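Local coordinates for protein putative transcriptional regulator (Salmonella typhimurium, PDB 1YYV) that probably binds DNA as a dimeric transcriptional regulator of the HxlR winged-helix family, although its own targets and role are not established, at residues 48-53 with 88-93; 76-81 with 96-101. All coordinates share one frame; numbering follows the deposited sequence. Where two conformers were deposited one is given.

Both contacts hold the wing hairpin of one winged-helix domain, at different places. Contact 1 lies toward the surface and joins the short strand 49-50 to strand 90-95 by backbone bonds, with a charged, exposed group on one sheet face and aromatic packing on the other. Contact 2 is buried and ties the start of strand 79-84 to the start of helix 97-103; there a threonine gives its hydroxyl and its backbone N to two carbonyls of the turn, a glycine lets the helix come close, and the second subunit lies nearby. Strands 79-84 and 90-95 are neighbours in the sheet, so the two meet where Arg81 packs on Val91 and Tyr93, though their centres are about 16 Å apart.

Contact 1: 48-53 with 88-93; sequences THRFSD and PPHVEY
His49 and Arg50 form the short strand at the edge of a winged-helix sheet, antiparallel to Glu92 and Tyr93 on the second strand of the wing hairpin. His49 and Tyr93 are a hydrogen-bonded pair: His49 N gives to Tyr93 O at 3.0 Å, and Tyr93 N returns a shorter bond of 2.7 Å to His49 O. Arg50 and Glu92 follow as a non-hydrogen-bonded pair, and beyond them Phe51 N reaches Val91 O at 3.0 Å. Since Arg50 is the N-cap of helix 51-55, this third bond uses an amide at the very start of the helix, and the chain passes from strand to helix while still held to the sheet.

Phe51 and Tyr93 run side by side in the same direction. With CG anti to the backbone N (chi1 -170°), the Phe51 ring stands with Tyr93 OH at its edge, while Phe51 CB rests on Val91 CG1 at 3.7 Å. Both side chains also pack on Leu70 of helix 66-76, which by its place before the wing is probably the DNA-recognition helix of this fold. On the Tyr93 face, the end of the His49 side chain leads away from 88-93, ND1 bonded to Gly47 O and NE2 to the dimethyllysine at position 57.

The sheet face opposite Tyr93 carries Arg50 and Glu92, and Thr48 from the preceding loop reaches Glu92. The Thr48 and Glu92 side chains cross at about a right angle, Thr48 CG2 lying 3.6 Å from Glu92 CG. Arg50 lies alongside Glu92, yet Arg50 NH1 and Glu92 OE2 stay 4.4 Å apart, beyond salt-bridge range. Instead the chain bends at chi3 and its guanidinium lies over the His90 ring, planes 27° apart, with Arg50 CD over the same ring; both residues were modelled in two conformers, so this stack is less certain.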
loop_
_atom_site.group_PDB
_atom_site.type_symbol
_atom_site.label_atom_id
_atom_site.label_comp_id
_atom_site.label_asym_id
_atom_site.label_seq_id
_atom_site.Cartn_x
_atom_site.Cartn_y
_atom_site.Cartn_z
ATOM N N THR A 48 13.002 -11.454 -14.434
ATOM C CA THR A 48 11.977 -11.497 -15.478
ATOM C C THR A 48 10.981 -12.655 -15.297
ATOM O O THR A 48 11.387 -13.762 -14.953
ATOM C CB THR A 48 12.631 -11.551 -16.855
ATOM O OG1 THR A 48 13.526 -10.447 -16.966
ATOM C CG2 THR A 48 11.600 -11.430 -17.957
ATOM N N HIS A 49 9.687 -12.357 -15.467
ATOM C CA HIS A 49 8.595 -13.327 -15.496
ATOM C C HIS A 49 7.798 -13.036 -16.728
ATOM O O HIS A 49 7.658 -11.862 -17.105
ATOM C CB HIS A 49 7.651 -13.101 -14.327
ATOM C CG HIS A 49 8.209 -13.523 -13.008
ATOM N ND1 HIS A 49 9.343 -12.956 -12.462
ATOM C CD2 HIS A 49 7.783 -14.448 -12.119
ATOM C CE1 HIS A 49 9.605 -13.535 -11.303
ATOM N NE2 HIS A 49 8.682 -14.453 -11.080
ATOM N N ARG A 50 7.277 -14.102 -17.353
ATOM C CA ARG A 50 6.283 -14.015 -18.418
ATOM C C ARG A 50 4.947 -13.829 -17.747
ATOM O O ARG A 50 4.793 -14.121 -16.544
ATOM C CB ARG A 50 6.313 -15.274 -19.296
ATOM C CG ARG A 50 7.737 -15.654 -19.706
ATOM C CD ARG A 50 7.825 -16.571 -20.894
ATOM N NE ARG A 50 7.875 -17.968 -20.481
ATOM C CZ ARG A 50 8.511 -18.940 -21.128
ATOM N NH1 ARG A 50 9.197 -18.700 -22.238
ATOM N NH2 ARG A 50 8.455 -20.165 -20.643
ATOM N N PHE A 51 3.969 -13.323 -18.504
ATOM C CA PHE A 51 2.603 -13.210 -18.003
ATOM C C PHE A 51 2.134 -14.481 -17.313
ATOM O O PHE A 51 1.497 -14.400 -16.272
ATOM C CB PHE A 51 1.643 -12.833 -19.132
ATOM C CG PHE A 51 0.254 -12.460 -18.661
ATOM C CD1 PHE A 51 -0.089 -11.123 -18.468
ATOM C CD2 PHE A 51 -0.715 -13.442 -18.417
ATOM C CE1 PHE A 51 -1.371 -10.757 -18.057
ATOM C CE2 PHE A 51 -2.002 -13.086 -17.999
ATOM C CZ PHE A 51 -2.329 -11.736 -17.815
ATOM N N SER A 52 2.443 -15.645 -17.890
ATOM C CA SER A 52 1.978 -16.959 -17.387
ATOM C C SER A 52 2.640 -17.363 -16.079
ATOM O O SER A 52 2.054 -18.082 -15.298
ATOM C CB SER A 52 2.151 -18.087 -18.453
ATOM O OG SER A 52 3.535 -18.379 -18.719
ATOM N N ASP A 53 3.864 -16.901 -15.856
ATOM C CA ASP A 53 4.585 -17.094 -14.597
ATOM C C ASP A 53 3.974 -16.282 -13.417
ATOM O O ASP A 53 3.824 -16.809 -12.304
ATOM C CB ASP A 53 6.058 -16.713 -14.786
ATOM C CG ASP A 53 6.785 -17.603 -15.788
ATOM O OD1 ASP A 53 6.217 -18.650 -16.214
ATOM O OD2 ASP A 53 7.944 -17.255 -16.142
ATOM N N PRO A 88 5.424 -20.527 -29.129
ATOM C CA PRO A 88 4.242 -19.814 -28.597
ATOM C C PRO A 88 4.615 -18.389 -28.146
ATOM O O PRO A 88 5.705 -18.195 -27.606
ATOM C CB PRO A 88 3.821 -20.651 -27.388
ATOM C CG PRO A 88 5.086 -21.366 -26.965
ATOM C CD PRO A 88 5.905 -21.582 -28.218
ATOM N N PRO A 89 3.706 -17.410 -28.386
ATOM C CA PRO A 89 3.991 -16.014 -28.016
ATOM C C PRO A 89 3.998 -15.864 -26.518
ATOM O O PRO A 89 3.238 -16.520 -25.803
ATOM C CB PRO A 89 2.816 -15.225 -28.619
ATOM C CG PRO A 89 1.682 -16.246 -28.732
ATOM C CD PRO A 89 2.349 -17.580 -28.968
ATOM N N HIS A 90 4.876 -15.010 -26.042
ATOM C CA HIS A 90 4.846 -14.639 -24.646
ATOM C C HIS A 90 5.107 -13.151 -24.524
ATOM O O HIS A 90 5.575 -12.495 -25.456
ATOM C CB HIS A 90 5.915 -15.400 -23.844
ATOM C CG HIS A 90 5.543 -16.810 -23.489
ATOM N ND1 HIS A 90 4.395 -17.130 -22.793
ATOM C CD2 HIS A 90 6.194 -17.981 -23.705
ATOM C CE1 HIS A 90 4.351 -18.437 -22.607
ATOM N NE2 HIS A 90 5.432 -18.977 -23.150
ATOM N N VAL A 91 4.753 -12.619 -23.369
ATOM C CA VAL A 91 5.159 -11.288 -23.008
ATOM C C VAL A 91 5.880 -11.440 -21.684
ATOM O O VAL A 91 5.403 -12.138 -20.794
ATOM C CB VAL A 91 3.951 -10.319 -22.943
ATOM C CG1 VAL A 91 2.913 -10.803 -21.956
ATOM C CG2 VAL A 91 4.412 -8.937 -22.645
ATOM N N GLU A 92 7.043 -10.814 -21.584
ATOM C CA GLU A 92 7.847 -10.820 -20.371
ATOM C C GLU A 92 7.929 -9.459 -19.704
ATOM O O GLU A 92 7.979 -8.424 -20.389
ATOM C CB GLU A 92 9.266 -11.316 -20.685
ATOM C CG GLU A 92 9.403 -12.792 -20.440
ATOM C CD GLU A 92 10.468 -13.405 -21.263
ATOM O OE1 GLU A 92 11.567 -12.838 -21.257
ATOM O OE2 GLU A 92 10.202 -14.459 -21.931
ATOM N N TYR A 93 7.983 -9.505 -18.365
ATOM C CA TYR A 93 7.987 -8.345 -17.453
ATOM C C TYR A 93 9.188 -8.372 -16.542
ATOM O O TYR A 93 9.504 -9.390 -15.952
ATOM C CB TYR A 93 6.708 -8.346 -16.566
ATOM C CG TYR A 93 5.454 -8.249 -17.391
ATOM C CD1 TYR A 93 5.007 -7.014 -17.851
ATOM C CD2 TYR A 93 4.770 -9.383 -17.783
ATOM C CE1 TYR A 93 3.883 -6.917 -18.662
ATOM C CE2 TYR A 93 3.639 -9.301 -18.590
ATOM C CZ TYR A 93 3.205 -8.061 -19.023
ATOM O OH TYR A 93 2.087 -7.936 -19.810
#

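Contact 2: 76-81 with 96-101; sequences DGFLNR and TPLGEQ
Thr96 sets its hydroxyl against the turn at Gly77 and Phe78, joining the N-cap of helix 97-103 to the Schellman motif that ends helix 66-76 in this winged-helix domain. Thr96 OG1 donates to Gly77 O over a short 2.6 Å, and Thr96 N gives a 3.0 Å bond to Phe78 O from above the carbonyl plane. With chi1 at 65°, OG1 is turned to lie close to both the backbone N and C, where it can also accept the capping bond from Gly99 N; one hydroxyl thus caps helix 97-103 and also grips the turn that follows helix 66-76. The Thr96 methyl, CG2, faces Asn80 instead, 3.5 Å from Asn80 OD1.

Next to these bonds, Phe78 CE1 meets Leu98 CD2 obliquely at 3.9 Å. Farther out, Val28 and Val32 of helix 25-33 and Leu73 pack on Phe78, and Trp112 of the second subunit touches both Phe78 and Leu98, placing the junction beside the dimer interface. Asp76, one residue before the turn, bonds His31 and forms a salt bridge with Arg124 of that subunit. Gly99, having no side chain, brings its CA to 3.5 Å from Phe78 O in a CA-H...O contact.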
loop_
_atom_site.group_PDB
_atom_site.type_symbol
_atom_site.label_atom_id
_atom_site.label_comp_id
_atom_site.label_asym_id
_atom_site.label_seq_id
_atom_site.Cartn_x
_atom_site.Cartn_y
_atom_site.Cartn_z
ATOM N N ASP A 76 3.202 3.726 -15.132
ATOM C CA ASP A 76 3.828 4.441 -14.020
ATOM C C ASP A 76 5.355 4.447 -14.164
ATOM O O ASP A 76 6.016 5.324 -13.661
ATOM C CB ASP A 76 3.412 3.833 -12.674
ATOM C CG ASP A 76 1.982 4.253 -12.241
ATOM O OD1 ASP A 76 1.381 5.131 -12.901
ATOM O OD2 ASP A 76 1.445 3.694 -11.243
ATOM N N GLY A 77 5.914 3.476 -14.879
ATOM C CA GLY A 77 7.349 3.478 -15.149
ATOM C C GLY A 77 8.111 2.444 -14.344
ATOM O O GLY A 77 9.354 2.534 -14.222
ATOM N N PHE A 78 7.380 1.461 -13.804
ATOM C CA PHE A 78 7.967 0.491 -12.905
ATOM C C PHE A 78 8.343 -0.810 -13.622
ATOM O O PHE A 78 9.121 -1.616 -13.082
ATOM C CB PHE A 78 7.024 0.184 -11.726
ATOM C CG PHE A 78 6.606 1.405 -10.921
ATOM C CD1 PHE A 78 7.540 2.391 -10.553
ATOM C CD2 PHE A 78 5.292 1.552 -10.509
ATOM C CE1 PHE A 78 7.165 3.489 -9.802
ATOM C CE2 PHE A 78 4.904 2.645 -9.749
ATOM C CZ PHE A 78 5.834 3.620 -9.402
ATOM N N LEU A 79 7.769 -1.049 -14.804
ATOM C CA LEU A 79 8.036 -2.307 -15.510
ATOM C C LEU A 79 8.501 -2.101 -16.931
ATOM O O LEU A 79 8.075 -1.170 -17.620
ATOM C CB LEU A 79 6.824 -3.256 -15.549
ATOM C CG LEU A 79 5.972 -3.443 -14.315
ATOM C CD1 LEU A 79 4.785 -4.262 -14.680
ATOM C CD2 LEU A 79 6.751 -4.050 -13.125
ATOM N N ASN A 80 9.407 -2.982 -17.330
ATOM C CA ASN A 80 9.674 -3.245 -18.750
ATOM C C ASN A 80 8.779 -4.364 -19.265
ATOM O O ASN A 80 8.642 -5.408 -18.628
ATOM C CB ASN A 80 11.153 -3.530 -18.974
ATOM C CG ASN A 80 11.988 -2.298 -18.740
ATOM O OD1 ASN A 80 12.971 -2.334 -17.992
ATOM N ND2 ASN A 80 11.571 -1.163 -19.347
ATOM N N ARG A 81 8.114 -4.098 -20.383
ATOM C CA ARG A 81 7.345 -5.127 -21.045
ATOM C C ARG A 81 7.880 -5.459 -22.447
ATOM O O ARG A 81 7.882 -4.611 -23.354
ATOM C CB ARG A 81 5.867 -4.759 -21.096
ATOM C CG ARG A 81 5.045 -5.803 -21.851
ATOM C CD ARG A 81 3.730 -5.235 -22.254
ATOM N NE ARG A 81 3.941 -4.112 -23.153
ATOM C CZ ARG A 81 2.975 -3.504 -23.841
ATOM N NH1 ARG A 81 1.697 -3.911 -23.741
ATOM N NH2 ARG A 81 3.293 -2.486 -24.639
ATOM N N THR A 96 12.041 -1.855 -13.893
ATOM C CA THR A 96 12.936 -0.783 -14.229
ATOM C C THR A 96 13.727 -0.414 -12.957
ATOM O O THR A 96 13.380 -0.882 -11.852
ATOM C CB THR A 96 12.128 0.409 -14.754
ATOM O OG1 THR A 96 11.294 0.907 -13.697
ATOM C CG2 THR A 96 11.257 -0.020 -15.961
ATOM N N PRO A 97 14.810 0.384 -13.092
ATOM C CA PRO A 97 15.437 0.963 -11.871
ATOM C C PRO A 97 14.468 1.692 -10.947
ATOM O O PRO A 97 14.529 1.516 -9.731
ATOM C CB PRO A 97 16.485 1.939 -12.435
ATOM C CG PRO A 97 16.854 1.303 -13.760
ATOM C CD PRO A 97 15.539 0.769 -14.317
ATOM N N LEU A 98 13.574 2.508 -11.506
ATOM C CA LEU A 98 12.509 3.137 -10.706
ATOM C C LEU A 98 11.608 2.094 -10.019
ATOM O O LEU A 98 11.195 2.249 -8.850
ATOM C CB LEU A 98 11.676 4.109 -11.571
ATOM C CG LEU A 98 10.773 5.087 -10.802
ATOM C CD1 LEU A 98 11.618 6.145 -10.046
ATOM C CD2 LEU A 98 9.742 5.754 -11.717
ATOM N N GLY A 99 11.294 1.034 -10.742
ATOM C CA GLY A 99 10.472 -0.044 -10.214
ATOM C C GLY A 99 11.130 -0.871 -9.133
ATOM O O GLY A 99 10.443 -1.393 -8.265
ATOM N N GLU A 100 12.449 -1.024 -9.210
ATOM C CA GLU A 100 13.268 -1.641 -8.142
ATOM C C GLU A 100 13.169 -0.872 -6.811
ATOM O O GLU A 100 13.094 -1.481 -5.736
ATOM C CB GLU A 100 14.740 -1.736 -8.575
ATOM C CG GLU A 100 14.989 -2.721 -9.725
ATOM C CD GLU A 100 16.448 -2.772 -10.218
ATOM O OE1 GLU A 100 17.325 -2.114 -9.619
ATOM O OE2 GLU A 100 16.722 -3.468 -11.228
ATOM N N GLN A 101 13.172 0.459 -6.883
ATOM C CA GLN A 101 13.067 1.299 -5.686
ATOM C C GLN A 101 11.748 1.115 -4.945
ATOM O O GLN A 101 11.737 0.770 -3.763
ATOM C CB GLN A 101 13.292 2.769 -6.044
ATOM C CG GLN A 101 14.718 3.081 -6.603
ATOM C CD GLN A 101 14.878 4.558 -6.986
ATOM O OE1 GLN A 101 14.358 5.467 -6.307
ATOM N NE2 GLN A 101 15.591 4.804 -8.086
#